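Local coordinates for putative reductase (Peptoclostridium difficile, PDB 5J6C), which binds FMN and probably reduces nitro compounds, possibly including the antibiotic metronidazole, at residues G31-R36 / I127-H132; S38-K43 / E181-Y186; L134-C139 / I174-S179. All blocks are in the same frame, centred on the assembly; numbering follows the deposited sequence.

Contact 1: residues G31-R36 / I127-H132. With FMN (flavin mononucleotide), chain C.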
loop_
_atom_site.group_PDB
_atom_site.type_symbol
_atom_site.label_atom_id
_atom_site.label_comp_id
_atom_site.label_asym_id
_atom_site.label_seq_id
_atom_site.Cartn_x
_atom_site.Cartn_y
_atom_site.Cartn_z
ATOM N N GLY A 31 11.881 -8.070 11.469
ATOM C CA GLY A 31 12.354 -9.400 11.101
ATOM C C GLY A 31 11.407 -10.083 10.135
ATOM O O GLY A 31 11.823 -10.652 9.128
ATOM N N PHE A 32 10.113 -10.010 10.433
ATOM C CA PHE A 32 9.059 -10.406 9.500
ATOM C C PHE A 32 9.275 -9.822 8.099
ATOM O O PHE A 32 9.267 -10.551 7.097
ATOM C CB PHE A 32 7.734 -9.953 10.107
ATOM C CG PHE A 32 6.520 -10.320 9.331
ATOM C CD1 PHE A 32 5.835 -9.357 8.602
ATOM C CD2 PHE A 32 6.011 -11.600 9.390
ATOM C CE1 PHE A 32 4.674 -9.687 7.908
ATOM C CE2 PHE A 32 4.860 -11.935 8.704
ATOM C CZ PHE A 32 4.186 -10.975 7.965
ATOM N N LEU A 33 9.495 -8.503 8.011
ATOM C CA LEU A 33 9.606 -7.860 6.698
ATOM C C LEU A 33 10.933 -8.162 6.014
ATOM O O LEU A 33 10.993 -8.201 4.778
ATOM C CB LEU A 33 9.436 -6.349 6.819
ATOM C CG LEU A 33 8.046 -5.830 7.145
ATOM C CD1 LEU A 33 8.150 -4.331 7.269
ATOM C CD2 LEU A 33 7.026 -6.230 6.063
ATOM N N LYS A 34 12.008 -8.354 6.787
ATOM C CA LYS A 34 13.286 -8.730 6.190
ATOM C C LYS A 34 13.209 -10.076 5.475
ATOM O O LYS A 34 13.949 -10.310 4.511
ATOM C CB LYS A 34 14.378 -8.770 7.256
ATOM C CG LYS A 34 14.875 -7.412 7.725
ATOM C CD LYS A 34 16.018 -7.605 8.710
ATOM C CE LYS A 34 16.594 -6.292 9.181
ATOM N NZ LYS A 34 17.620 -6.532 10.245
ATOM N N LYS A 35 12.337 -10.971 5.931
ATOM C CA LYS A 35 12.188 -12.286 5.325
ATOM C C LYS A 35 11.147 -12.325 4.207
ATOM O O LYS A 35 10.992 -13.372 3.573
ATOM C CB LYS A 35 11.820 -13.325 6.394
ATOM C CG LYS A 35 12.962 -13.674 7.341
ATOM C CD LYS A 35 12.624 -14.887 8.227
ATOM C CE LYS A 35 11.656 -14.544 9.362
ATOM N NZ LYS A 35 10.202 -14.608 8.980
ATOM N N ARG A 36 10.423 -11.224 3.963
ATOM C CA ARG A 36 9.442 -11.151 2.880
ATOM C C ARG A 36 10.160 -10.899 1.558
ATOM O O ARG A 36 10.734 -9.824 1.355
ATOM C CB ARG A 36 8.417 -10.046 3.139
ATOM C CG ARG A 36 7.331 -10.004 2.070
ATOM C CD ARG A 36 6.910 -8.580 1.656
ATOM N NE ARG A 36 8.065 -7.765 1.288
ATOM C CZ ARG A 36 8.665 -7.783 0.100
ATOM N NH1 ARG A 36 8.218 -8.563 -0.882
ATOM N NH2 ARG A 36 9.731 -7.011 -0.097
ATOM N N ILE A 127 -2.727 -8.130 1.735
ATOM C CA ILE A 127 -2.812 -9.505 1.240
ATOM C C ILE A 127 -1.435 -10.162 1.275
ATOM O O ILE A 127 -1.258 -11.258 1.825
ATOM C CB ILE A 127 -3.441 -9.521 -0.173
ATOM C CG1 ILE A 127 -4.962 -9.354 -0.065
ATOM C CG2 ILE A 127 -3.074 -10.793 -0.952
ATOM C CD1 ILE A 127 -5.674 -8.978 -1.378
ATOM N N GLN A 128 -0.428 -9.471 0.737
ATOM C CA GLN A 128 0.921 -10.027 0.699
ATOM C C GLN A 128 1.487 -10.250 2.097
ATOM O O GLN A 128 2.178 -11.248 2.331
ATOM C CB GLN A 128 1.828 -9.115 -0.116
ATOM C CG GLN A 128 1.444 -9.078 -1.595
ATOM C CD GLN A 128 2.580 -8.574 -2.468
ATOM O OE1 GLN A 128 2.732 -7.367 -2.679
ATOM N NE2 GLN A 128 3.412 -9.504 -2.954
ATOM N N LEU A 129 1.208 -9.343 3.043
ATOM C CA LEU A 129 1.737 -9.521 4.395
ATOM C C LEU A 129 1.061 -10.690 5.104
ATOM O O LEU A 129 1.727 -11.487 5.772
ATOM C CB LEU A 129 1.585 -8.228 5.209
ATOM C CG LEU A 129 2.512 -7.079 4.793
ATOM C CD1 LEU A 129 2.380 -5.836 5.692
ATOM C CD2 LEU A 129 3.955 -7.567 4.761
ATOM N N GLN A 130 -0.259 -10.813 4.973
ATOM C CA GLN A 130 -0.942 -11.931 5.610
ATOM C C GLN A 130 -0.545 -13.260 4.970
ATOM O O GLN A 130 -0.363 -14.259 5.677
ATOM C CB GLN A 130 -2.451 -11.726 5.565
ATOM C CG GLN A 130 -3.236 -12.882 6.167
ATOM C CD GLN A 130 -3.046 -13.014 7.673
ATOM O OE1 GLN A 130 -3.755 -12.385 8.457
ATOM N NE2 GLN A 130 -2.093 -13.844 8.081
ATOM N N ALA A 131 -0.363 -13.286 3.646
ATOM C CA ALA A 131 0.191 -14.485 3.018
ATOM C C ALA A 131 1.541 -14.843 3.621
ATOM O O ALA A 131 1.810 -16.014 3.917
ATOM C CB ALA A 131 0.321 -14.286 1.509
ATOM N N HIS A 132 2.395 -13.839 3.832
ATOM C CA HIS A 132 3.716 -14.070 4.410
ATOM C C HIS A 132 3.618 -14.659 5.814
ATOM O O HIS A 132 4.338 -15.607 6.147
ATOM C CB HIS A 132 4.507 -12.758 4.429
ATOM C CG HIS A 132 5.909 -12.888 4.950
ATOM N ND1 HIS A 132 6.765 -13.896 4.555
ATOM C CD2 HIS A 132 6.615 -12.119 5.815
ATOM C CE1 HIS A 132 7.927 -13.752 5.170
ATOM N NE2 HIS A 132 7.862 -12.681 5.942
HETATM N N1 FMN C . 7.171 -8.566 -9.985
HETATM C C2 FMN C . 6.933 -9.185 -11.200
HETATM O O2 FMN C . 7.486 -10.238 -11.482
HETATM N N3 FMN C . 6.066 -8.635 -12.119
HETATM C C4 FMN C . 5.434 -7.439 -11.846
HETATM O O4 FMN C . 4.661 -6.926 -12.652
HETATM C C4A FMN C . 5.683 -6.801 -10.643
HETATM N N5 FMN C . 5.036 -5.616 -10.388
HETATM C C5A FMN C . 5.234 -4.989 -9.187
HETATM C C6 FMN C . 4.577 -3.789 -8.948
HETATM C C7 FMN C . 4.760 -3.145 -7.752
HETATM C C7M FMN C . 4.042 -1.859 -7.488
HETATM C C8 FMN C . 5.600 -3.685 -6.804
HETATM C C8M FMN C . 5.780 -2.975 -5.508
HETATM C C9 FMN C . 6.264 -4.875 -7.032
HETATM C C9A FMN C . 6.083 -5.535 -8.241
HETATM N N10 FMN C . 6.740 -6.728 -8.501
HETATM C C10 FMN C . 6.542 -7.370 -9.707
HETATM C "C1'" FMN C . 7.661 -7.326 -7.476
HETATM C "C2'" FMN C . 9.018 -6.607 -7.451
HETATM O "O2'" FMN C . 9.848 -7.068 -8.503
HETATM C "C3'" FMN C . 9.691 -6.811 -6.091
HETATM O "O3'" FMN C . 8.784 -6.450 -5.076
HETATM C "C4'" FMN C . 10.963 -5.972 -5.939
HETATM O "O4'" FMN C . 11.893 -6.372 -6.925
HETATM C "C5'" FMN C . 11.564 -6.147 -4.542
HETATM O "O5'" FMN C . 11.955 -7.495 -4.397
HETATM P P FMN C . 11.298 -8.410 -3.249
HETATM O O1P FMN C . 9.796 -8.231 -3.270
HETATM O O2P FMN C . 11.627 -9.869 -3.481
HETATM O O3P FMN C . 11.850 -7.927 -1.931
#

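Contact 2: residues S38-K43 / E181-Y186. With FMN (flavin mononucleotide), chain C.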
loop_
_atom_site.group_PDB
_atom_site.type_symbol
_atom_site.label_atom_id
_atom_site.label_comp_id
_atom_site.label_asym_id
_atom_site.label_seq_id
_atom_site.Cartn_x
_atom_site.Cartn_y
_atom_site.Cartn_z
ATOM N N SER A 38 9.616 -11.610 -2.859
ATOM C CA SER A 38 8.652 -11.994 -3.887
ATOM C C SER A 38 8.973 -13.380 -4.437
ATOM O O SER A 38 10.122 -13.702 -4.743
ATOM C CB SER A 38 8.626 -10.972 -5.029
ATOM O OG SER A 38 8.139 -9.720 -4.582
ATOM N N ILE A 39 7.941 -14.199 -4.581
ATOM C CA ILE A 39 8.098 -15.587 -4.996
ATOM C C ILE A 39 7.346 -15.786 -6.306
ATOM O O ILE A 39 6.165 -15.440 -6.413
ATOM C CB ILE A 39 7.606 -16.562 -3.908
ATOM C CG1 ILE A 39 8.422 -16.379 -2.623
ATOM C CG2 ILE A 39 7.641 -18.005 -4.419
ATOM C CD1 ILE A 39 9.885 -16.706 -2.767
ATOM N N ARG A 40 8.038 -16.336 -7.299
ATOM C CA ARG A 40 7.469 -16.568 -8.617
ATOM C C ARG A 40 7.560 -18.031 -9.035
ATOM O O ARG A 40 7.236 -18.354 -10.184
ATOM C CB ARG A 40 8.162 -15.673 -9.650
ATOM C CG ARG A 40 8.261 -14.177 -9.243
ATOM C CD ARG A 40 8.944 -13.306 -10.322
ATOM N NE ARG A 40 8.939 -11.890 -9.952
ATOM C CZ ARG A 40 9.740 -11.352 -9.035
ATOM N NH1 ARG A 40 10.620 -12.113 -8.394
ATOM N NH2 ARG A 40 9.673 -10.056 -8.759
ATOM N N LYS A 41 8.010 -18.921 -8.145
ATOM C CA LYS A 41 8.042 -20.359 -8.407
ATOM C C LYS A 41 7.451 -21.087 -7.203
ATOM O O LYS A 41 7.899 -20.870 -6.071
ATOM C CB LYS A 41 9.478 -20.834 -8.693
ATOM C CG LYS A 41 9.591 -22.306 -9.108
ATOM C CD LYS A 41 11.029 -22.708 -9.387
ATOM C CE LYS A 41 11.129 -24.167 -9.839
ATOM N NZ LYS A 41 12.500 -24.507 -10.318
ATOM N N TYR A 42 6.441 -21.939 -7.442
ATOM C CA TYR A 42 5.611 -22.479 -6.370
ATOM C C TYR A 42 5.545 -24.003 -6.397
ATOM O O TYR A 42 5.611 -24.632 -7.457
ATOM C CB TYR A 42 4.168 -21.930 -6.434
ATOM C CG TYR A 42 4.098 -20.427 -6.637
ATOM C CD1 TYR A 42 4.127 -19.553 -5.552
ATOM C CD2 TYR A 42 4.008 -19.886 -7.917
ATOM C CE1 TYR A 42 4.060 -18.177 -5.738
ATOM C CE2 TYR A 42 3.949 -18.502 -8.116
ATOM C CZ TYR A 42 3.975 -17.662 -7.022
ATOM O OH TYR A 42 3.919 -16.304 -7.224
ATOM N N LYS A 43 5.389 -24.586 -5.210
ATOM C CA LYS A 43 5.092 -26.005 -5.126
ATOM C C LYS A 43 3.719 -26.281 -5.736
ATOM O O LYS A 43 2.874 -25.393 -5.856
ATOM C CB LYS A 43 5.155 -26.484 -3.675
ATOM C CG LYS A 43 6.550 -26.305 -3.078
ATOM C CD LYS A 43 6.760 -27.067 -1.790
ATOM C CE LYS A 43 8.244 -27.099 -1.448
ATOM N NZ LYS A 43 9.054 -27.549 -2.636
ATOM N N GLU A 181 11.279 -21.766 -4.387
ATOM C CA GLU A 181 12.568 -21.174 -4.686
ATOM C C GLU A 181 13.100 -20.492 -3.440
ATOM O O GLU A 181 12.337 -19.981 -2.613
ATOM C CB GLU A 181 12.481 -20.189 -5.857
ATOM C CG GLU A 181 11.447 -19.090 -5.703
ATOM C CD GLU A 181 11.432 -18.151 -6.904
ATOM O OE1 GLU A 181 12.158 -18.416 -7.888
ATOM O OE2 GLU A 181 10.714 -17.134 -6.856
ATOM N N GLU A 182 14.418 -20.500 -3.301
ATOM C CA GLU A 182 15.038 -19.928 -2.118
ATOM C C GLU A 182 15.361 -18.466 -2.379
ATOM O O GLU A 182 15.749 -18.092 -3.484
ATOM C CB GLU A 182 16.304 -20.692 -1.728
ATOM C CG GLU A 182 17.434 -20.565 -2.730
ATOM C CD GLU A 182 18.765 -20.989 -2.151
ATOM O OE1 GLU A 182 19.567 -20.098 -1.784
ATOM O OE2 GLU A 182 18.996 -22.214 -2.052
ATOM N N LYS A 183 15.166 -17.638 -1.358
ATOM C CA LYS A 183 15.359 -16.203 -1.496
ATOM C C LYS A 183 16.031 -15.674 -0.244
ATOM O O LYS A 183 15.560 -15.927 0.865
ATOM C CB LYS A 183 14.025 -15.487 -1.726
ATOM C CG LYS A 183 13.422 -15.725 -3.083
ATOM C CD LYS A 183 14.010 -14.777 -4.119
ATOM C CE LYS A 183 13.351 -14.979 -5.471
ATOM N NZ LYS A 183 13.856 -14.024 -6.520
ATOM N N LYS A 184 17.122 -14.942 -0.430
ATOM C CA LYS A 184 17.846 -14.360 0.694
ATOM C C LYS A 184 17.037 -13.267 1.387
ATOM O O LYS A 184 16.425 -12.412 0.740
ATOM C CB LYS A 184 19.167 -13.774 0.213
ATOM C CG LYS A 184 20.317 -14.746 0.196
ATOM C CD LYS A 184 21.546 -14.159 -0.514
ATOM C CE LYS A 184 22.044 -12.856 0.128
ATOM N NZ LYS A 184 21.324 -11.627 -0.334
ATOM N N ALA A 185 17.077 -13.278 2.717
ATOM C CA ALA A 185 16.454 -12.234 3.513
ATOM C C ALA A 185 17.231 -10.923 3.411
ATOM O O ALA A 185 18.440 -10.898 3.161
ATOM C CB ALA A 185 16.363 -12.663 4.977
ATOM N N TYR A 186 16.514 -9.825 3.617
ATOM C CA TYR A 186 17.122 -8.504 3.580
ATOM C C TYR A 186 18.024 -8.275 4.794
ATOM O O TYR A 186 17.821 -8.840 5.871
ATOM C CB TYR A 186 16.044 -7.420 3.518
ATOM C CG TYR A 186 15.436 -7.223 2.129
ATOM C CD1 TYR A 186 16.190 -6.684 1.086
ATOM C CD2 TYR A 186 14.114 -7.567 1.871
ATOM C CE1 TYR A 186 15.639 -6.505 -0.180
ATOM C CE2 TYR A 186 13.558 -7.399 0.621
ATOM C CZ TYR A 186 14.326 -6.870 -0.404
ATOM O OH TYR A 186 13.770 -6.697 -1.651
HETATM N N1 FMN C . 7.171 -8.566 -9.985
HETATM C C2 FMN C . 6.933 -9.185 -11.200
HETATM O O2 FMN C . 7.486 -10.238 -11.482
HETATM N N3 FMN C . 6.066 -8.635 -12.119
HETATM C C4 FMN C . 5.434 -7.439 -11.846
HETATM O O4 FMN C . 4.661 -6.926 -12.652
HETATM C C4A FMN C . 5.683 -6.801 -10.643
HETATM N N5 FMN C . 5.036 -5.616 -10.388
HETATM C C5A FMN C . 5.234 -4.989 -9.187
HETATM C C6 FMN C . 4.577 -3.789 -8.948
HETATM C C7 FMN C . 4.760 -3.145 -7.752
HETATM C C7M FMN C . 4.042 -1.859 -7.488
HETATM C C8 FMN C . 5.600 -3.685 -6.804
HETATM C C8M FMN C . 5.780 -2.975 -5.508
HETATM C C9 FMN C . 6.264 -4.875 -7.032
HETATM C C9A FMN C . 6.083 -5.535 -8.241
HETATM N N10 FMN C . 6.740 -6.728 -8.501
HETATM C C10 FMN C . 6.542 -7.370 -9.707
HETATM C "C1'" FMN C . 7.661 -7.326 -7.476
HETATM C "C2'" FMN C . 9.018 -6.607 -7.451
HETATM O "O2'" FMN C . 9.848 -7.068 -8.503
HETATM C "C3'" FMN C . 9.691 -6.811 -6.091
HETATM O "O3'" FMN C . 8.784 -6.450 -5.076
HETATM C "C4'" FMN C . 10.963 -5.972 -5.939
HETATM O "O4'" FMN C . 11.893 -6.372 -6.925
HETATM C "C5'" FMN C . 11.564 -6.147 -4.542
HETATM O "O5'" FMN C . 11.955 -7.495 -4.397
HETATM P P FMN C . 11.298 -8.410 -3.249
HETATM O O1P FMN C . 9.796 -8.231 -3.270
HETATM O O2P FMN C . 11.627 -9.869 -3.481
HETATM O O3P FMN C . 11.850 -7.927 -1.931
HETATM O O HOH W 1 12.156 -11.946 -5.491
HETATM O O HOH W 2 11.357 -14.786 -8.218
#

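Contact 3: residues L134-C139 / I174-S179. With FMN (flavin mononucleotide), chain C.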
loop_
_atom_site.group_PDB
_atom_site.type_symbol
_atom_site.label_atom_id
_atom_site.label_comp_id
_atom_site.label_asym_id
_atom_site.label_seq_id
_atom_site.Cartn_x
_atom_site.Cartn_y
_atom_site.Cartn_z
ATOM N N LEU A 134 1.379 -16.491 6.950
ATOM C CA LEU A 134 0.857 -17.847 6.886
ATOM C C LEU A 134 1.795 -18.793 6.152
ATOM O O LEU A 134 1.372 -19.888 5.766
ATOM C CB LEU A 134 -0.522 -17.848 6.225
ATOM C CG LEU A 134 -1.568 -16.952 6.883
ATOM C CD1 LEU A 134 -2.821 -16.865 6.009
ATOM C CD2 LEU A 134 -1.906 -17.463 8.286
ATOM N N GLY A 135 3.043 -18.381 5.924
ATOM C CA GLY A 135 4.034 -19.257 5.344
ATOM C C GLY A 135 3.938 -19.428 3.851
ATOM O O GLY A 135 4.509 -20.382 3.304
ATOM N N LEU A 136 3.205 -18.556 3.175
ATOM C CA LEU A 136 3.073 -18.586 1.728
ATOM C C LEU A 136 3.946 -17.497 1.112
ATOM O O LEU A 136 4.292 -16.505 1.758
ATOM C CB LEU A 136 1.608 -18.392 1.311
ATOM C CG LEU A 136 0.594 -19.474 1.728
ATOM C CD1 LEU A 136 -0.820 -18.905 1.727
ATOM C CD2 LEU A 136 0.672 -20.693 0.804
ATOM N N GLY A 137 4.334 -17.711 -0.142
ATOM C CA GLY A 137 5.005 -16.686 -0.909
ATOM C C GLY A 137 4.015 -16.006 -1.841
ATOM O O GLY A 137 2.946 -16.541 -2.136
ATOM N N SER A 138 4.371 -14.811 -2.311
ATOM C CA SER A 138 3.481 -14.115 -3.232
ATOM C C SER A 138 4.289 -13.165 -4.105
ATOM O O SER A 138 5.458 -12.878 -3.838
ATOM C CB SER A 138 2.359 -13.369 -2.477
ATOM O OG SER A 138 2.840 -12.194 -1.835
ATOM N N CYS A 139 3.649 -12.685 -5.170
ATOM C CA CYS A 139 4.273 -11.705 -6.043
ATOM C C CYS A 139 3.204 -10.805 -6.640
ATOM O O CYS A 139 2.158 -11.283 -7.092
ATOM C CB CYS A 139 5.074 -12.367 -7.163
ATOM S SG CYS A 139 6.133 -11.137 -7.955
ATOM N N ILE A 174 -2.246 -10.526 -7.400
ATOM C CA ILE A 174 -1.340 -11.128 -6.424
ATOM C C ILE A 174 -1.394 -12.635 -6.633
ATOM O O ILE A 174 -2.437 -13.257 -6.407
ATOM C CB ILE A 174 -1.698 -10.769 -4.975
ATOM C CG1 ILE A 174 -1.811 -9.256 -4.777
ATOM C CG2 ILE A 174 -0.643 -11.338 -4.025
ATOM C CD1 ILE A 174 -0.493 -8.524 -4.890
ATOM N N SER A 175 -0.283 -13.227 -7.069
ATOM C CA SER A 175 -0.166 -14.680 -7.132
ATOM C C SER A 175 0.351 -15.186 -5.795
ATOM O O SER A 175 1.234 -14.573 -5.196
ATOM C CB SER A 175 0.780 -15.121 -8.246
ATOM O OG SER A 175 2.107 -14.820 -7.905
ATOM N N ILE A 176 -0.219 -16.294 -5.326
ATOM C CA ILE A 176 -0.009 -16.786 -3.966
ATOM C C ILE A 176 0.223 -18.295 -4.019
ATOM O O ILE A 176 -0.380 -18.992 -4.837
ATOM C CB ILE A 176 -1.219 -16.446 -3.065
ATOM C CG1 ILE A 176 -1.513 -14.933 -3.094
ATOM C CG2 ILE A 176 -1.020 -16.961 -1.622
ATOM C CD1 ILE A 176 -2.755 -14.533 -2.310
ATOM N N GLY A 177 1.090 -18.798 -3.152
ATOM C CA GLY A 177 1.308 -20.229 -3.060
ATOM C C GLY A 177 2.526 -20.522 -2.216
ATOM O O GLY A 177 3.217 -19.612 -1.742
ATOM N N TYR A 178 2.768 -21.823 -2.023
ATOM C CA TYR A 178 3.936 -22.271 -1.274
ATOM C C TYR A 178 5.182 -22.154 -2.136
ATOM O O TYR A 178 5.198 -22.604 -3.288
ATOM C CB TYR A 178 3.747 -23.704 -0.787
ATOM C CG TYR A 178 2.734 -23.796 0.327
ATOM C CD1 TYR A 178 1.405 -24.126 0.063
ATOM C CD2 TYR A 178 3.095 -23.518 1.639
ATOM C CE1 TYR A 178 0.468 -24.193 1.087
ATOM C CE2 TYR A 178 2.174 -23.583 2.662
ATOM C CZ TYR A 178 0.857 -23.920 2.382
ATOM O OH TYR A 178 -0.068 -23.987 3.407
ATOM N N SER A 179 6.220 -21.544 -1.578
ATOM C CA SER A 179 7.398 -21.198 -2.359
ATOM C C SER A 179 8.176 -22.441 -2.774
ATOM O O SER A 179 8.351 -23.379 -1.991
ATOM C CB SER A 179 8.306 -20.266 -1.562
ATOM O OG SER A 179 9.563 -20.132 -2.212
HETATM N N1 FMN C . 7.171 -8.566 -9.985
HETATM C C2 FMN C . 6.933 -9.185 -11.200
HETATM O O2 FMN C . 7.486 -10.238 -11.482
HETATM N N3 FMN C . 6.066 -8.635 -12.119
HETATM C C4 FMN C . 5.434 -7.439 -11.846
HETATM O O4 FMN C . 4.661 -6.926 -12.652
HETATM C C4A FMN C . 5.683 -6.801 -10.643
HETATM N N5 FMN C . 5.036 -5.616 -10.388
HETATM C C5A FMN C . 5.234 -4.989 -9.187
HETATM C C6 FMN C . 4.577 -3.789 -8.948
HETATM C C7 FMN C . 4.760 -3.145 -7.752
HETATM C C7M FMN C . 4.042 -1.859 -7.488
HETATM C C8 FMN C . 5.600 -3.685 -6.804
HETATM C C8M FMN C . 5.780 -2.975 -5.508
HETATM C C9 FMN C . 6.264 -4.875 -7.032
HETATM C C9A FMN C . 6.083 -5.535 -8.241
HETATM N N10 FMN C . 6.740 -6.728 -8.501
HETATM C C10 FMN C . 6.542 -7.370 -9.707
HETATM C "C1'" FMN C . 7.661 -7.326 -7.476
HETATM C "C2'" FMN C . 9.018 -6.607 -7.451
HETATM O "O2'" FMN C . 9.848 -7.068 -8.503
HETATM C "C3'" FMN C . 9.691 -6.811 -6.091
HETATM O "O3'" FMN C . 8.784 -6.450 -5.076
HETATM C "C4'" FMN C . 10.963 -5.972 -5.939
HETATM O "O4'" FMN C . 11.893 -6.372 -6.925
HETATM C "C5'" FMN C . 11.564 -6.147 -4.542
HETATM O "O5'" FMN C . 11.955 -7.495 -4.397
HETATM P P FMN C . 11.298 -8.410 -3.249
HETATM O O1P FMN C . 9.796 -8.231 -3.270
HETATM O O2P FMN C . 11.627 -9.869 -3.481
HETATM O O3P FMN C . 11.850 -7.927 -1.931
HETATM O O HOH W 3 6.048 -20.552 1.218
#

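Contact 1: residues G31-R36 / I127-H132
One face of the Phe32 ring carries the edge atom CD2 of His132, which sits 3.3 Å above the ring plane and over its centre. The two rings meet obliquely, with their planes at 49°. At the edge of the phenyl ring, near its plane, lies the carbonyl oxygen of Leu129, with Phe32 CZ 3.3 Å from Leu129 O. The imidazole of His132 has Arg36 over one face. There Arg36 CB makes a CH-pi contact, 4.0 Å from the centroid of the His132 ring. At the imidazole edge is the Phe32 carbonyl, and His132 NE2 donates to Phe32 O over 2.8 Å. This bond is bent, with an angle of 136° at the hydrogen, and the acceptor lies a little out of the ring plane. One histidine is thus fixed by a bond at its edge and a neighbour on its face.

His132 has CG anti to its backbone N (chi1 -177°), which carries the ring over to the carbonyl of Phe32 in the N-terminal helix. Beside the rings, Leu129 CD2 packs 3.6 Å from Leu33 CD2 and also touches the Phe32 ring. Tyr126 of the second subunit packs on Leu33, Leu129 and Arg36, so the second subunit adds to this apolar packing.

Arg36 starts toward the histidine and then turns away, its chain bent at chi2 and chi3. Its guanidinium reaches the FMN phosphate: Arg36 NH1 bonds to FMN O1P at 2.9 Å, nearly straight, and Arg36 NH2 bonds to FMN O3P at 2.9 Å. The short N-terminal helix is docked on helix 116-133 while Arg36, farther along the same segment, grips the phosphate, an arginine-lined phosphate site of the kind found in FMN-dependent nitroreductases.

Contact 2: residues S38-K43 / E181-Y186
Neither 38-43 nor 181-186 forms a regular helix or strand, and the two extended loops come closest at Lys41 and Glu181, with CA atoms 5.9 Å apart. The main link is from backbone to side chain. Arg40 N donates to Glu181 OE2 over 2.8 Å, almost straight at 178°, and the N-H meets the oxygen from above the carboxylate plane. Glu181 has CG between its backbone N and carbonyl carbon (chi1 54°) and is extended beyond it, which sends the carboxylate across to the other loop. Its stem passes alongside Lys41 CB and the branch CG2 of Ile39.

Lys183 slides past Ile39 in the opposite direction and crosses Arg40 at about a right angle. Lys183 CG packs 3.7 Å from Ile39 CD1, and the chain, bent at chi2, takes the ammonium toward Arg40. Two waters join these groups. One accepts from Lys183 NZ and Arg40 NH1 and donates to Glu181 OE2, so that oxygen has a second donor. The other also accepts from both cations, and donates to Ser38 O and to FMN O2P. The nearby carboxylate and phosphate probably offset the two positive charges.

Arg40 also reads the flavin with the edge of its guanidinium. Arg40 NE donates to FMN O2 at 2.7 Å, and Arg40 NH2 donates to FMN N1 at 3.2 Å. A positive group here would be expected to stabilise negative charge on the reduced flavin at N1 and O2. Ser38 holds the other end of the cofactor: Ser38 N bonds to FMN O2P at 2.7 Å and Ser38 OG to FMN O1P at 2.6 Å. Arg36 and Arg37 also bind FMN. One short loop therefore spans phosphate and pyrimidine ring, with 181-186 backing it, in an FMN pocket characteristic of the nitroreductase family.

Contact 3: residues L134-C139 / I174-S179
Gly137 and Gly177 form a hydrogen-bonded antiparallel pair. Gly137 N donates to Gly177 O at 2.7 Å, and Gly177 N returns a bond to Gly137 O at 3.1 Å. Two residues on, Cys139 and Ser175 repeat the pattern, with Cys139 N to Ser175 O and Ser175 N to Cys139 O both at 3.1 Å. Between them Ser138 faces Ile176 as a non-hydrogen-bonded pair. There Ser138 CA lies 3.0 Å from Ser175 O in a CA-H...O contact.

Next to the Gly137-Gly177 pair, the Leu136 branch CD2 stands 3.4 Å above the plane of the Tyr178 ring, over its centre. This is a CH-pi contact on the ring face. The other branch, Leu136 CD1, reaches Ile176 CG2 at 3.9 Å. A water bridges Gly135 O and Ser179 N.

The pair joins strand 137-142, outermost in this chain, to strand 168-177 of a four-stranded antiparallel sheet. It belongs to the alpha+beta fold of the nitroreductase family. Helix 116-133 leads to strand 137-142 through a tight turn. Gly135, with positive phi, is the C-prime residue of a Schellman motif, in which Leu136 N bonds back to Ala131 O and Gly135 N to His132 O.

On the face with Ser138 and Ile176, Ser138 OG is bonded by Gln128 NE2 of that helix, and Ile176 packs on Ile127. On the face with Cys139 and Ser175, Ser175 OG meets Tyr42 OH, probably as a hydrogen bond though modelled very short. Cys139 has SG anti to its backbone N (chi1 -166°), which places Cys139 SG 3.4 Å from FMN N1. Farther out, the Tyr178 hydroxyl is hydrogen-bonded to Glu48 and Lys51, beside and at the start of helix 49-60.

In the fold
The three contacts lie on the same side of the chain's centre and all touch one FMN. The centres of contacts 1 and 2 are about 12 Å apart. Those of contacts 1 and 3 are about 10 Å apart, and those of contacts 2 and 3 about 9 Å. Contact 1 closes before contact 3 opens, and helix 116-133 is followed by strand 137-142 after a short turn. The segments of contacts 1 and 2 alternate along the chain, and contact 3 falls between the two segments of contact 2. Backbone bonds link Lys34 to Tyr186 and Lys43 to Tyr178. The N-terminal region, the sheet edge and the loop after strand 168-177 thus meet around the cofactor, bringing distant parts of the sequence into one flavin site.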